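PDB 1UFO: hydrolase from Thermus thermophilus, which probably acts as a hydrolase, being an enzyme of the alpha/beta-hydrolase fold whose substrate is not established. Local coordinates for residues A[3-8]-A[16-21]; A[11-16]-A[93-98]; A[22-27]-A[48-53]; A[38-43]-A[54-59]. All coordinates share one frame; numbering follows the deposited sequence.

Contact 1 (A[3-8]-A[16-21])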
# COMPACT_ATOMS: atom_id res chain seq x y z
N VAL A 3 18.24 19.81 -3.46
CA VAL A 3 18.81 18.52 -3.03
C VAL A 3 20.18 18.42 -3.61
O VAL A 3 20.41 18.74 -4.79
CB VAL A 3 17.99 17.31 -3.61
CG1 VAL A 3 18.62 16.01 -3.13
CG2 VAL A 3 16.60 17.41 -3.16
N ARG A 4 21.15 17.95 -2.84
CA ARG A 4 22.47 17.83 -3.40
C ARG A 4 23.02 16.46 -3.05
O ARG A 4 22.66 15.91 -2.03
CB ARG A 4 23.40 18.89 -2.87
CG ARG A 4 23.63 18.76 -1.41
CD ARG A 4 24.24 20.03 -0.88
NE ARG A 4 25.37 20.51 -1.67
CZ ARG A 4 26.52 19.86 -1.83
NH1 ARG A 4 27.51 20.37 -2.57
NH2 ARG A 4 26.68 18.68 -1.25
N THR A 5 23.90 15.96 -3.88
CA THR A 5 24.48 14.69 -3.67
C THR A 5 25.87 14.82 -3.16
O THR A 5 26.64 15.63 -3.69
CB THR A 5 24.49 13.91 -4.99
OG1 THR A 5 23.13 13.76 -5.39
CG2 THR A 5 25.16 12.50 -4.83
N GLU A 6 26.21 14.07 -2.13
CA GLU A 6 27.56 14.07 -1.66
C GLU A 6 27.98 12.75 -1.07
O GLU A 6 27.13 11.86 -0.85
CB GLU A 6 27.83 15.17 -0.63
CG GLU A 6 26.82 15.46 0.40
CD GLU A 6 27.21 16.74 1.16
OE1 GLU A 6 26.73 17.87 0.84
OE2 GLU A 6 28.02 16.63 2.06
N ARG A 7 29.28 12.61 -0.89
CA ARG A 7 29.85 11.40 -0.28
C ARG A 7 30.27 11.76 1.14
O ARG A 7 31.02 12.74 1.33
CB ARG A 7 31.07 10.87 -1.05
CG ARG A 7 30.84 10.58 -2.57
CD ARG A 7 29.99 9.26 -2.84
NE ARG A 7 30.78 8.15 -2.41
CZ ARG A 7 31.39 7.30 -3.21
NH1 ARG A 7 32.11 6.36 -2.64
NH2 ARG A 7 31.20 7.32 -4.53
N LEU A 8 29.77 11.02 2.12
CA LEU A 8 30.11 11.26 3.53
C LEU A 8 30.87 10.06 4.00
O LEU A 8 30.93 9.03 3.30
CB LEU A 8 28.84 11.31 4.35
CG LEU A 8 27.84 12.32 3.88
CD1 LEU A 8 26.61 12.24 4.75
CD2 LEU A 8 28.47 13.74 4.00
N LEU A 16 27.04 7.27 0.03
CA LEU A 16 26.41 8.21 -0.89
C LEU A 16 25.21 8.85 -0.17
O LEU A 16 24.36 8.17 0.46
CB LEU A 16 25.97 7.47 -2.14
CG LEU A 16 25.23 8.29 -3.17
CD1 LEU A 16 26.19 9.25 -3.72
CD2 LEU A 16 24.69 7.37 -4.35
N ALA A 17 25.12 10.14 -0.25
CA ALA A 17 24.02 10.83 0.41
C ALA A 17 23.26 11.78 -0.51
O ALA A 17 23.89 12.52 -1.30
CB ALA A 17 24.51 11.64 1.62
N ARG A 18 21.95 11.74 -0.45
CA ARG A 18 21.15 12.70 -1.22
C ARG A 18 20.51 13.54 -0.15
O ARG A 18 19.62 13.12 0.61
CB ARG A 18 20.09 11.97 -2.05
CG ARG A 18 19.41 12.86 -3.02
CD ARG A 18 20.06 12.83 -4.46
NE ARG A 18 19.15 13.53 -5.39
CZ ARG A 18 17.86 13.21 -5.48
NH1 ARG A 18 17.38 12.20 -4.72
NH2 ARG A 18 17.01 13.95 -6.23
N ILE A 19 20.99 14.78 -0.06
CA ILE A 19 20.63 15.64 1.05
C ILE A 19 19.72 16.81 0.71
O ILE A 19 20.13 17.73 -0.02
CB ILE A 19 21.92 16.18 1.73
CG1 ILE A 19 22.83 14.99 2.10
CG2 ILE A 19 21.54 17.10 2.91
CD1 ILE A 19 24.23 15.40 2.89
N PRO A 20 18.50 16.84 1.26
CA PRO A 20 17.59 17.96 0.94
C PRO A 20 18.01 19.13 1.82
O PRO A 20 18.62 18.96 2.88
CB PRO A 20 16.21 17.43 1.28
CG PRO A 20 16.48 16.44 2.42
CD PRO A 20 17.86 15.82 2.12
N GLU A 21 17.56 20.34 1.45
CA GLU A 21 18.00 21.46 2.26
C GLU A 21 17.33 21.51 3.59
O GLU A 21 17.85 22.12 4.53
CB GLU A 21 17.73 22.79 1.54
CG GLU A 21 16.27 23.13 1.39
CD GLU A 21 16.05 24.37 0.48
OE1 GLU A 21 15.52 24.19 -0.65
OE2 GLU A 21 16.45 25.50 0.90
O HOH W 1 21.29 15.31 -5.75

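Contact 2 (A[11-16]-A[93-98])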
# COMPACT_ATOMS: atom_id res chain seq x y z
N ALA A 11 30.92 5.72 10.17
CA ALA A 11 31.36 4.44 10.74
C ALA A 11 32.48 3.89 9.87
O ALA A 11 32.67 2.66 9.70
CB ALA A 11 30.16 3.49 10.78
N GLY A 12 33.25 4.79 9.28
CA GLY A 12 34.36 4.37 8.47
C GLY A 12 34.09 3.93 7.05
O GLY A 12 35.01 3.50 6.36
N LEU A 13 32.84 4.02 6.61
CA LEU A 13 32.46 3.66 5.26
C LEU A 13 32.08 4.89 4.42
O LEU A 13 31.61 5.89 4.98
CB LEU A 13 31.25 2.77 5.32
CG LEU A 13 31.62 1.43 5.91
CD1 LEU A 13 30.37 0.90 6.65
CD2 LEU A 13 32.13 0.50 4.79
N SER A 14 32.27 4.77 3.10
CA SER A 14 31.96 5.82 2.13
C SER A 14 30.46 5.73 1.83
O SER A 14 30.00 4.72 1.24
CB SER A 14 32.74 5.64 0.83
OG SER A 14 32.50 6.78 0.01
N VAL A 15 29.72 6.74 2.27
CA VAL A 15 28.27 6.66 2.09
C VAL A 15 27.75 7.71 1.09
O VAL A 15 28.01 8.90 1.27
CB VAL A 15 27.62 6.88 3.47
CG1 VAL A 15 26.13 6.70 3.39
CG2 VAL A 15 28.14 5.83 4.44
N LEU A 16 27.04 7.27 0.03
CA LEU A 16 26.41 8.21 -0.89
C LEU A 16 25.21 8.85 -0.17
O LEU A 16 24.36 8.17 0.46
CB LEU A 16 25.97 7.47 -2.14
CG LEU A 16 25.23 8.29 -3.17
CD1 LEU A 16 26.19 9.25 -3.72
CD2 LEU A 16 24.69 7.37 -4.35
N ARG A 93 24.32 -1.41 10.52
CA ARG A 93 23.94 -0.99 11.86
C ARG A 93 24.89 0.13 12.32
O ARG A 93 24.43 1.13 12.93
CB ARG A 93 23.98 -2.16 12.83
CG ARG A 93 23.34 -1.76 14.11
CD ARG A 93 23.10 -2.92 15.03
NE ARG A 93 22.41 -2.41 16.23
CZ ARG A 93 21.72 -3.18 17.06
NH1 ARG A 93 21.16 -2.66 18.15
NH2 ARG A 93 21.58 -4.48 16.77
N ARG A 94 26.18 -0.02 12.02
CA ARG A 94 27.15 1.03 12.44
C ARG A 94 26.88 2.34 11.70
O ARG A 94 26.89 3.44 12.34
CB ARG A 94 28.60 0.57 12.26
CG ARG A 94 28.99 -0.46 13.35
CD ARG A 94 30.46 -0.78 13.29
NE ARG A 94 30.79 -1.53 12.07
CZ ARG A 94 31.44 -1.09 11.00
NH1 ARG A 94 31.63 -1.91 9.95
NH2 ARG A 94 31.91 0.15 10.94
N VAL A 95 26.57 2.24 10.41
CA VAL A 95 26.27 3.46 9.64
C VAL A 95 25.03 4.16 10.20
O VAL A 95 24.99 5.38 10.34
CB VAL A 95 26.08 3.11 8.14
CG1 VAL A 95 25.49 4.39 7.33
CG2 VAL A 95 27.46 2.68 7.51
N ALA A 96 23.98 3.40 10.46
CA ALA A 96 22.72 3.95 10.97
C ALA A 96 22.91 4.60 12.31
O ALA A 96 22.39 5.67 12.56
CB ALA A 96 21.64 2.81 11.04
N GLU A 97 23.61 3.90 13.22
CA GLU A 97 23.82 4.47 14.55
C GLU A 97 24.65 5.75 14.47
O GLU A 97 24.30 6.70 15.18
CB GLU A 97 24.42 3.39 15.50
CG GLU A 97 23.41 2.32 15.71
CD GLU A 97 23.98 1.15 16.50
OE1 GLU A 97 25.25 0.95 16.51
OE2 GLU A 97 23.13 0.41 17.05
N GLU A 98 25.65 5.84 13.60
CA GLU A 98 26.42 7.06 13.48
C GLU A 98 25.54 8.17 12.83
O GLU A 98 25.59 9.35 13.25
CB GLU A 98 27.70 6.84 12.62
CG GLU A 98 28.49 8.14 12.27
CD GLU A 98 28.87 8.94 13.49
OE1 GLU A 98 29.06 10.20 13.34
OE2 GLU A 98 29.00 8.29 14.56

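Contact 3 (A[22-27]-A[48-53])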
# COMPACT_ATOMS: atom_id res chain seq x y z
N ALA A 22 16.20 20.80 3.74
CA ALA A 22 15.46 20.78 5.00
C ALA A 22 15.16 19.32 5.38
O ALA A 22 14.04 18.86 5.18
CB ALA A 22 14.11 21.54 4.93
N PRO A 23 16.15 18.62 5.93
CA PRO A 23 15.89 17.19 6.31
C PRO A 23 15.03 17.01 7.50
O PRO A 23 15.22 17.63 8.56
CB PRO A 23 17.28 16.60 6.57
CG PRO A 23 18.29 17.61 5.94
CD PRO A 23 17.56 18.98 6.10
N LYS A 24 14.01 16.17 7.36
CA LYS A 24 13.10 15.91 8.49
C LYS A 24 13.28 14.45 9.03
O LYS A 24 12.81 14.16 10.11
CB LYS A 24 11.61 16.10 8.11
CG LYS A 24 11.11 15.10 7.06
CD LYS A 24 9.69 15.42 6.60
CE LYS A 24 9.19 14.36 5.56
NZ LYS A 24 7.75 14.72 5.24
N ALA A 25 13.97 13.62 8.27
CA ALA A 25 14.20 12.21 8.70
C ALA A 25 15.34 11.62 7.91
O ALA A 25 15.72 12.16 6.84
CB ALA A 25 12.93 11.36 8.38
N LEU A 26 15.90 10.47 8.36
CA LEU A 26 16.97 9.79 7.61
C LEU A 26 16.38 8.52 7.03
O LEU A 26 15.57 7.89 7.67
CB LEU A 26 18.10 9.33 8.60
CG LEU A 26 18.95 10.45 9.18
CD1 LEU A 26 19.54 10.00 10.57
CD2 LEU A 26 20.03 10.77 8.13
N LEU A 27 16.82 8.14 5.84
CA LEU A 27 16.43 6.83 5.29
C LEU A 27 17.74 6.19 4.85
O LEU A 27 18.40 6.66 3.92
CB LEU A 27 15.48 6.96 4.08
CG LEU A 27 15.05 5.65 3.44
CD1 LEU A 27 14.35 4.75 4.52
CD2 LEU A 27 14.15 5.85 2.26
N ALA A 48 13.88 12.47 -1.33
CA ALA A 48 14.69 13.59 -0.84
C ALA A 48 13.91 14.88 -0.97
O ALA A 48 13.92 15.74 -0.03
CB ALA A 48 16.00 13.61 -1.58
N GLU A 49 13.15 15.00 -2.07
CA GLU A 49 12.34 16.23 -2.25
C GLU A 49 11.28 16.44 -1.19
O GLU A 49 10.80 17.58 -0.94
CB GLU A 49 11.72 16.18 -3.66
CG GLU A 49 12.70 16.18 -4.75
CD GLU A 49 13.37 14.84 -5.06
OE1 GLU A 49 13.09 13.82 -4.40
OE2 GLU A 49 14.20 14.81 -5.98
N ARG A 50 10.87 15.37 -0.49
CA ARG A 50 9.88 15.40 0.55
C ARG A 50 10.56 15.62 1.90
O ARG A 50 9.91 15.76 2.94
CB ARG A 50 9.15 14.06 0.49
CG ARG A 50 7.86 13.90 1.14
CD ARG A 50 6.79 14.68 0.35
NE ARG A 50 6.28 14.06 -0.86
CZ ARG A 50 5.22 13.23 -0.95
NH1 ARG A 50 4.53 12.84 0.13
NH2 ARG A 50 4.77 12.88 -2.16
N GLY A 51 11.90 15.61 1.93
CA GLY A 51 12.57 15.91 3.19
C GLY A 51 13.36 14.74 3.79
O GLY A 51 13.90 14.86 4.90
N PHE A 52 13.46 13.61 3.10
CA PHE A 52 14.26 12.49 3.63
C PHE A 52 15.70 12.58 3.18
O PHE A 52 15.99 12.72 1.97
CB PHE A 52 13.65 11.14 3.17
CG PHE A 52 12.34 10.86 3.84
CD1 PHE A 52 11.16 11.45 3.40
CD2 PHE A 52 12.30 10.02 4.97
CE1 PHE A 52 9.95 11.21 4.08
CE2 PHE A 52 11.12 9.79 5.64
CZ PHE A 52 9.93 10.39 5.18
N LEU A 53 16.63 12.59 4.17
CA LEU A 53 18.04 12.56 3.84
C LEU A 53 18.37 11.10 3.55
O LEU A 53 18.33 10.26 4.48
CB LEU A 53 18.82 13.14 5.07
CG LEU A 53 20.28 13.48 4.84
CD1 LEU A 53 20.71 14.27 6.11
CD2 LEU A 53 21.14 12.23 4.64
O HOH W 2 7.41 17.14 4.13

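Contact 4 (A[38-43]-A[54-59])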
# COMPACT_ATOMS: atom_id res chain seq x y z
N GLU A 38 24.28 3.64 -5.77
CA GLU A 38 23.61 4.60 -6.65
C GLU A 38 22.31 4.06 -7.20
O GLU A 38 21.38 4.83 -7.35
CB GLU A 38 24.51 4.94 -7.86
CG GLU A 38 25.85 5.57 -7.49
CD GLU A 38 26.94 4.59 -6.95
OE1 GLU A 38 27.93 5.12 -6.38
OE2 GLU A 38 26.82 3.36 -7.09
N HIS A 39 22.30 2.76 -7.49
CA HIS A 39 21.08 2.17 -8.05
C HIS A 39 19.90 2.25 -7.06
O HIS A 39 18.82 2.68 -7.43
CB HIS A 39 21.34 0.69 -8.39
CG HIS A 39 20.20 0.06 -9.11
ND1 HIS A 39 19.66 -1.15 -8.71
CD2 HIS A 39 19.48 0.47 -10.18
CE1 HIS A 39 18.67 -1.46 -9.54
NE2 HIS A 39 18.53 -0.49 -10.44
N ILE A 40 20.14 1.87 -5.80
CA ILE A 40 18.97 1.87 -4.88
C ILE A 40 18.48 3.32 -4.61
O ILE A 40 17.26 3.56 -4.59
CB ILE A 40 19.32 1.09 -3.56
CG1 ILE A 40 18.08 1.00 -2.67
CG2 ILE A 40 20.40 1.80 -2.76
CD1 ILE A 40 17.05 0.13 -3.28
N LEU A 41 19.36 4.33 -4.53
CA LEU A 41 18.85 5.70 -4.29
C LEU A 41 18.06 6.20 -5.54
O LEU A 41 17.07 6.91 -5.38
CB LEU A 41 19.97 6.66 -3.95
CG LEU A 41 20.60 6.29 -2.58
CD1 LEU A 41 21.48 7.49 -2.20
CD2 LEU A 41 19.57 6.02 -1.47
N ALA A 42 18.48 5.79 -6.74
CA ALA A 42 17.79 6.23 -7.94
C ALA A 42 16.37 5.65 -8.04
O ALA A 42 15.56 6.22 -8.74
CB ALA A 42 18.59 5.80 -9.19
N LEU A 43 16.14 4.55 -7.32
CA LEU A 43 14.79 3.91 -7.36
C LEU A 43 13.88 4.53 -6.27
O LEU A 43 12.73 4.02 -6.10
CB LEU A 43 15.00 2.38 -7.10
CG LEU A 43 15.71 1.63 -8.27
CD1 LEU A 43 16.19 0.28 -7.76
CD2 LEU A 43 14.82 1.55 -9.49
N LEU A 54 18.61 10.81 2.30
CA LEU A 54 18.89 9.40 1.91
C LEU A 54 20.34 9.09 2.03
O LEU A 54 21.21 9.86 1.58
CB LEU A 54 18.53 9.17 0.47
CG LEU A 54 17.16 9.74 0.05
CD1 LEU A 54 16.98 9.44 -1.50
CD2 LEU A 54 16.03 9.12 0.88
N LEU A 55 20.62 7.92 2.56
CA LEU A 55 21.98 7.38 2.69
C LEU A 55 22.04 5.97 2.09
O LEU A 55 21.14 5.22 2.33
CB LEU A 55 22.35 7.21 4.16
CG LEU A 55 22.30 8.50 4.98
CD1 LEU A 55 22.64 8.18 6.49
CD2 LEU A 55 23.37 9.47 4.53
N ALA A 56 23.11 5.64 1.36
CA ALA A 56 23.28 4.27 0.84
C ALA A 56 24.75 4.00 0.71
O ALA A 56 25.53 4.92 0.39
CB ALA A 56 22.60 4.16 -0.52
N PHE A 57 25.17 2.78 0.99
CA PHE A 57 26.56 2.46 0.77
C PHE A 57 26.62 1.12 0.08
O PHE A 57 25.61 0.37 0.06
CB PHE A 57 27.36 2.46 2.07
CG PHE A 57 26.92 1.40 3.09
CD1 PHE A 57 27.61 0.18 3.18
CD2 PHE A 57 25.81 1.63 3.94
CE1 PHE A 57 27.19 -0.82 4.13
CE2 PHE A 57 25.39 0.66 4.89
CZ PHE A 57 26.10 -0.56 4.97
N ASP A 58 27.77 0.81 -0.55
CA ASP A 58 27.89 -0.45 -1.26
C ASP A 58 28.11 -1.63 -0.31
O ASP A 58 28.88 -1.54 0.64
CB ASP A 58 29.09 -0.40 -2.23
CG ASP A 58 28.86 0.51 -3.40
OD1 ASP A 58 29.84 1.18 -3.85
OD2 ASP A 58 27.72 0.55 -3.90
N ALA A 59 27.45 -2.74 -0.61
CA ALA A 59 27.63 -3.95 0.20
C ALA A 59 28.98 -4.58 -0.13
O ALA A 59 29.58 -4.28 -1.14
CB ALA A 59 26.50 -4.95 -0.15
O HOH W 3 29.03 1.89 -6.69

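Contact 1 (A[3-8]-A[16-21])
Strands 3-8 and 16-20 run antiparallel at 156°, with Arg-4 and Ile-19 forming one hydrogen-bonded pair and Glu-6 and Ala-17 the next. This beta hairpin opens the central sheet of the alpha/beta-hydrolase fold, and residues 3-8 belong to strand 3-10, one of the two edge strands of the sheet within this chain. Each of the two pairs is closed by two N-H...O=C bonds; the bond from Ala-17 N to Glu-6 O measures 2.7 Å. Residues of the non-hydrogen-bonded positions add CA-H...O contacts, Thr-5 CA lying 3.3 Å from Ala-17 O.

The side chains sort onto two faces. On one, Ile-19 CD1 lies against the aliphatic part of Glu-6, 3.6 Å from Glu-6 CG, while the end of Leu-8 bends in so that its CD1 meets the methyl of Ala-17 at 3.8 Å. The other face carries Val-3, Thr-5, Arg-7, Arg-18 and Leu-16. Leu-16 CD1 wedges between Thr-5 CG2, 3.6 Å away, and Arg-7 CD. Arg-18 bends at its CB-CG bond (chi2 95°) and crosses Val-3 at about a right angle, its guanidinium leading on to a salt bridge with Glu-49. Val-3 CG1 overlies the rim of one guanidinium face of Arg-18, Thr-5 OG1 lies at its edge, and Val-3 CG1 comes within 3.2 Å of Arg-18 CG.

Contact 2 (A[11-16]-A[93-98])
Ala-11 lays its methyl group on the backbone of helix 93-98, its CB 3.6 Å from Arg-94 C and equally close to Arg-94 CB. The same methyl reaches Val-95 N at 3.8 Å, so it rests on the helix backbone at Arg-94 and Val-95 as well as on Arg-94 CB. Ala-11 and Gly-12 have the left-handed backbone angles of a type I' turn, the tight two-residue connection of a beta hairpin, and it is the bend of that turn that touches the helix.

Arg-94 reaches toward the turn. A bend at its CG-CD bond (chi3 -69°) brings NH2 to Ala-11 O at 2.9 Å, with the oxygen near the guanidinium plane at its edge. The hydrogen bond is weak, its N-H...O angle only 121°, and the charge of Arg-94 is met mainly by Glu-90, one turn earlier in the helix.

Beyond the turn the contact becomes apolar. Val-95 divides its two methyls between strand residues: CG2 meets Leu-13 CD1 at 3.5 Å, the side chains crossing at about a right angle, whereas CG1 faces Val-15 CG2 at 4.2 Å. Glu-98 CG skirts the backbone N of Ala-11, and its carboxylate turns to Arg-101 and Arg-102. Val-95 also touches Leu-28 and Phe-57, so it links hairpin strand 13-20 to the inner strand 25-30 on the face covered by helix 77-103.

Contact 3 (A[22-27]-A[48-53])
Ala-25 and Leu-26 pair with Phe-52 and Leu-53 in parallel register, held by backbone bonds from Leu-53 to Ala-25 and Leu-27. Leu-53 N donates to Ala-25 O at 2.9 Å and Leu-53 O accepts from Leu-27 N, so Leu-53 is gripped through both of its polar backbone atoms. Just ahead of the strands, Lys-24 N donates to Gly-51 O at 2.8 Å, a nearly straight bond (170°). Gly-51 itself has a positive phi of 114°, and the turn there lets the chain swing into strand 52-56 alongside Lys-24.

Polar side chains gather at this entrance. The extended chain of Lys-24 runs alongside Arg-50, and its CE packs 3.1 Å from Arg-50 O. The polar link from Lys-24 NZ to Arg-50 O runs through a water, 2.7 Å from NZ. Both cationic ends also form salt bridges with Glu-232, which should offset their like charge.

Apolar packing divides between two faces. On one, the Phe-52 ring is met obliquely by Ala-25 CB, 3.6 Å from CE2, and by Lys-24 CE near CE1. On the other, Leu-26 and Leu-53 lie side by side with their CD2 methyls 3.9 Å apart, and Pro-23 CB adjoins Leu-53 CB. Helix 221-236 covers the Phe-52 face through Leu-228, helix 77-103 lies over Leu-26 and Leu-53 through Phe-103, and strand 107-112 continues the sheet beyond strand 25-30.

Contact 4 (A[38-43]-A[54-59])
Ala-56 presents its methyl as a small knob to helix 38-42, and the branched end of Leu-41 closes round it. CB of Ala-56 lies 3.6 Å from Leu-41 CG and only slightly farther from both CD1 and CD2, so the methyl sits in the fork of the leucine. Ile-40 supplies the adjoining wall of this notch, its CG2 approaching Ala-56 CB at 3.9 Å.

The strand offers a hollow in return. Leu-54 and Ala-56 direct their side chains to the helix while Leu-55 between them turns to the other face, leaving a dip into which Leu-41 CD2 descends. There it meets Leu-54 CB at 3.8 Å and stands 4.2 Å above Leu-55 O. Leu-41 keeps CG beside its own backbone N (chi1 -67°), which carries both methyls down onto the sheet. Leu-54 slides past it in the opposite sense. The helix axis lies 8.5 Å from that of the strand and runs at 153° to it.

Past the apolar patch the surfaces diverge and polar groups take over. Glu-38 OE2 and Asp-58 OD2 are like-charged neighbours, 4.3 Å apart. A water donates to Glu-38 OE2 and to Asp-58 OD1, and Lys-37 forms a salt bridge with Asp-58, which probably eases the repulsion. This helix-on-strand packing belongs to the beta-alpha-beta crossover of strand 25-30, helix 37-42 and strand 52-56, a building unit of the alpha/beta-hydrolase fold.

Contacts 3 and 4 are buried and share strand 52-56: contact 3 ties it to strand 25-30 through parallel backbone bonds, and contact 4 covers it with helix 37-42 through side-chain packing. Contact 1 is a surface contact on the outer hairpin, where antiparallel bonding is accompanied by a mix of aliphatic side chains with arginines, a glutamate and a threonine. Contact 2, partly buried, uses the same hairpin strand 13-20 but lays it against helix 77-103, with valine and leucine methyls and one weak hydrogen bond. Leu-16 N and Arg-18 N bond to Ala-56 O and Leu-54 O, joining contacts 1 and 4, and the Arg-18–Glu-49 salt bridge connects contact 1 to contact 3.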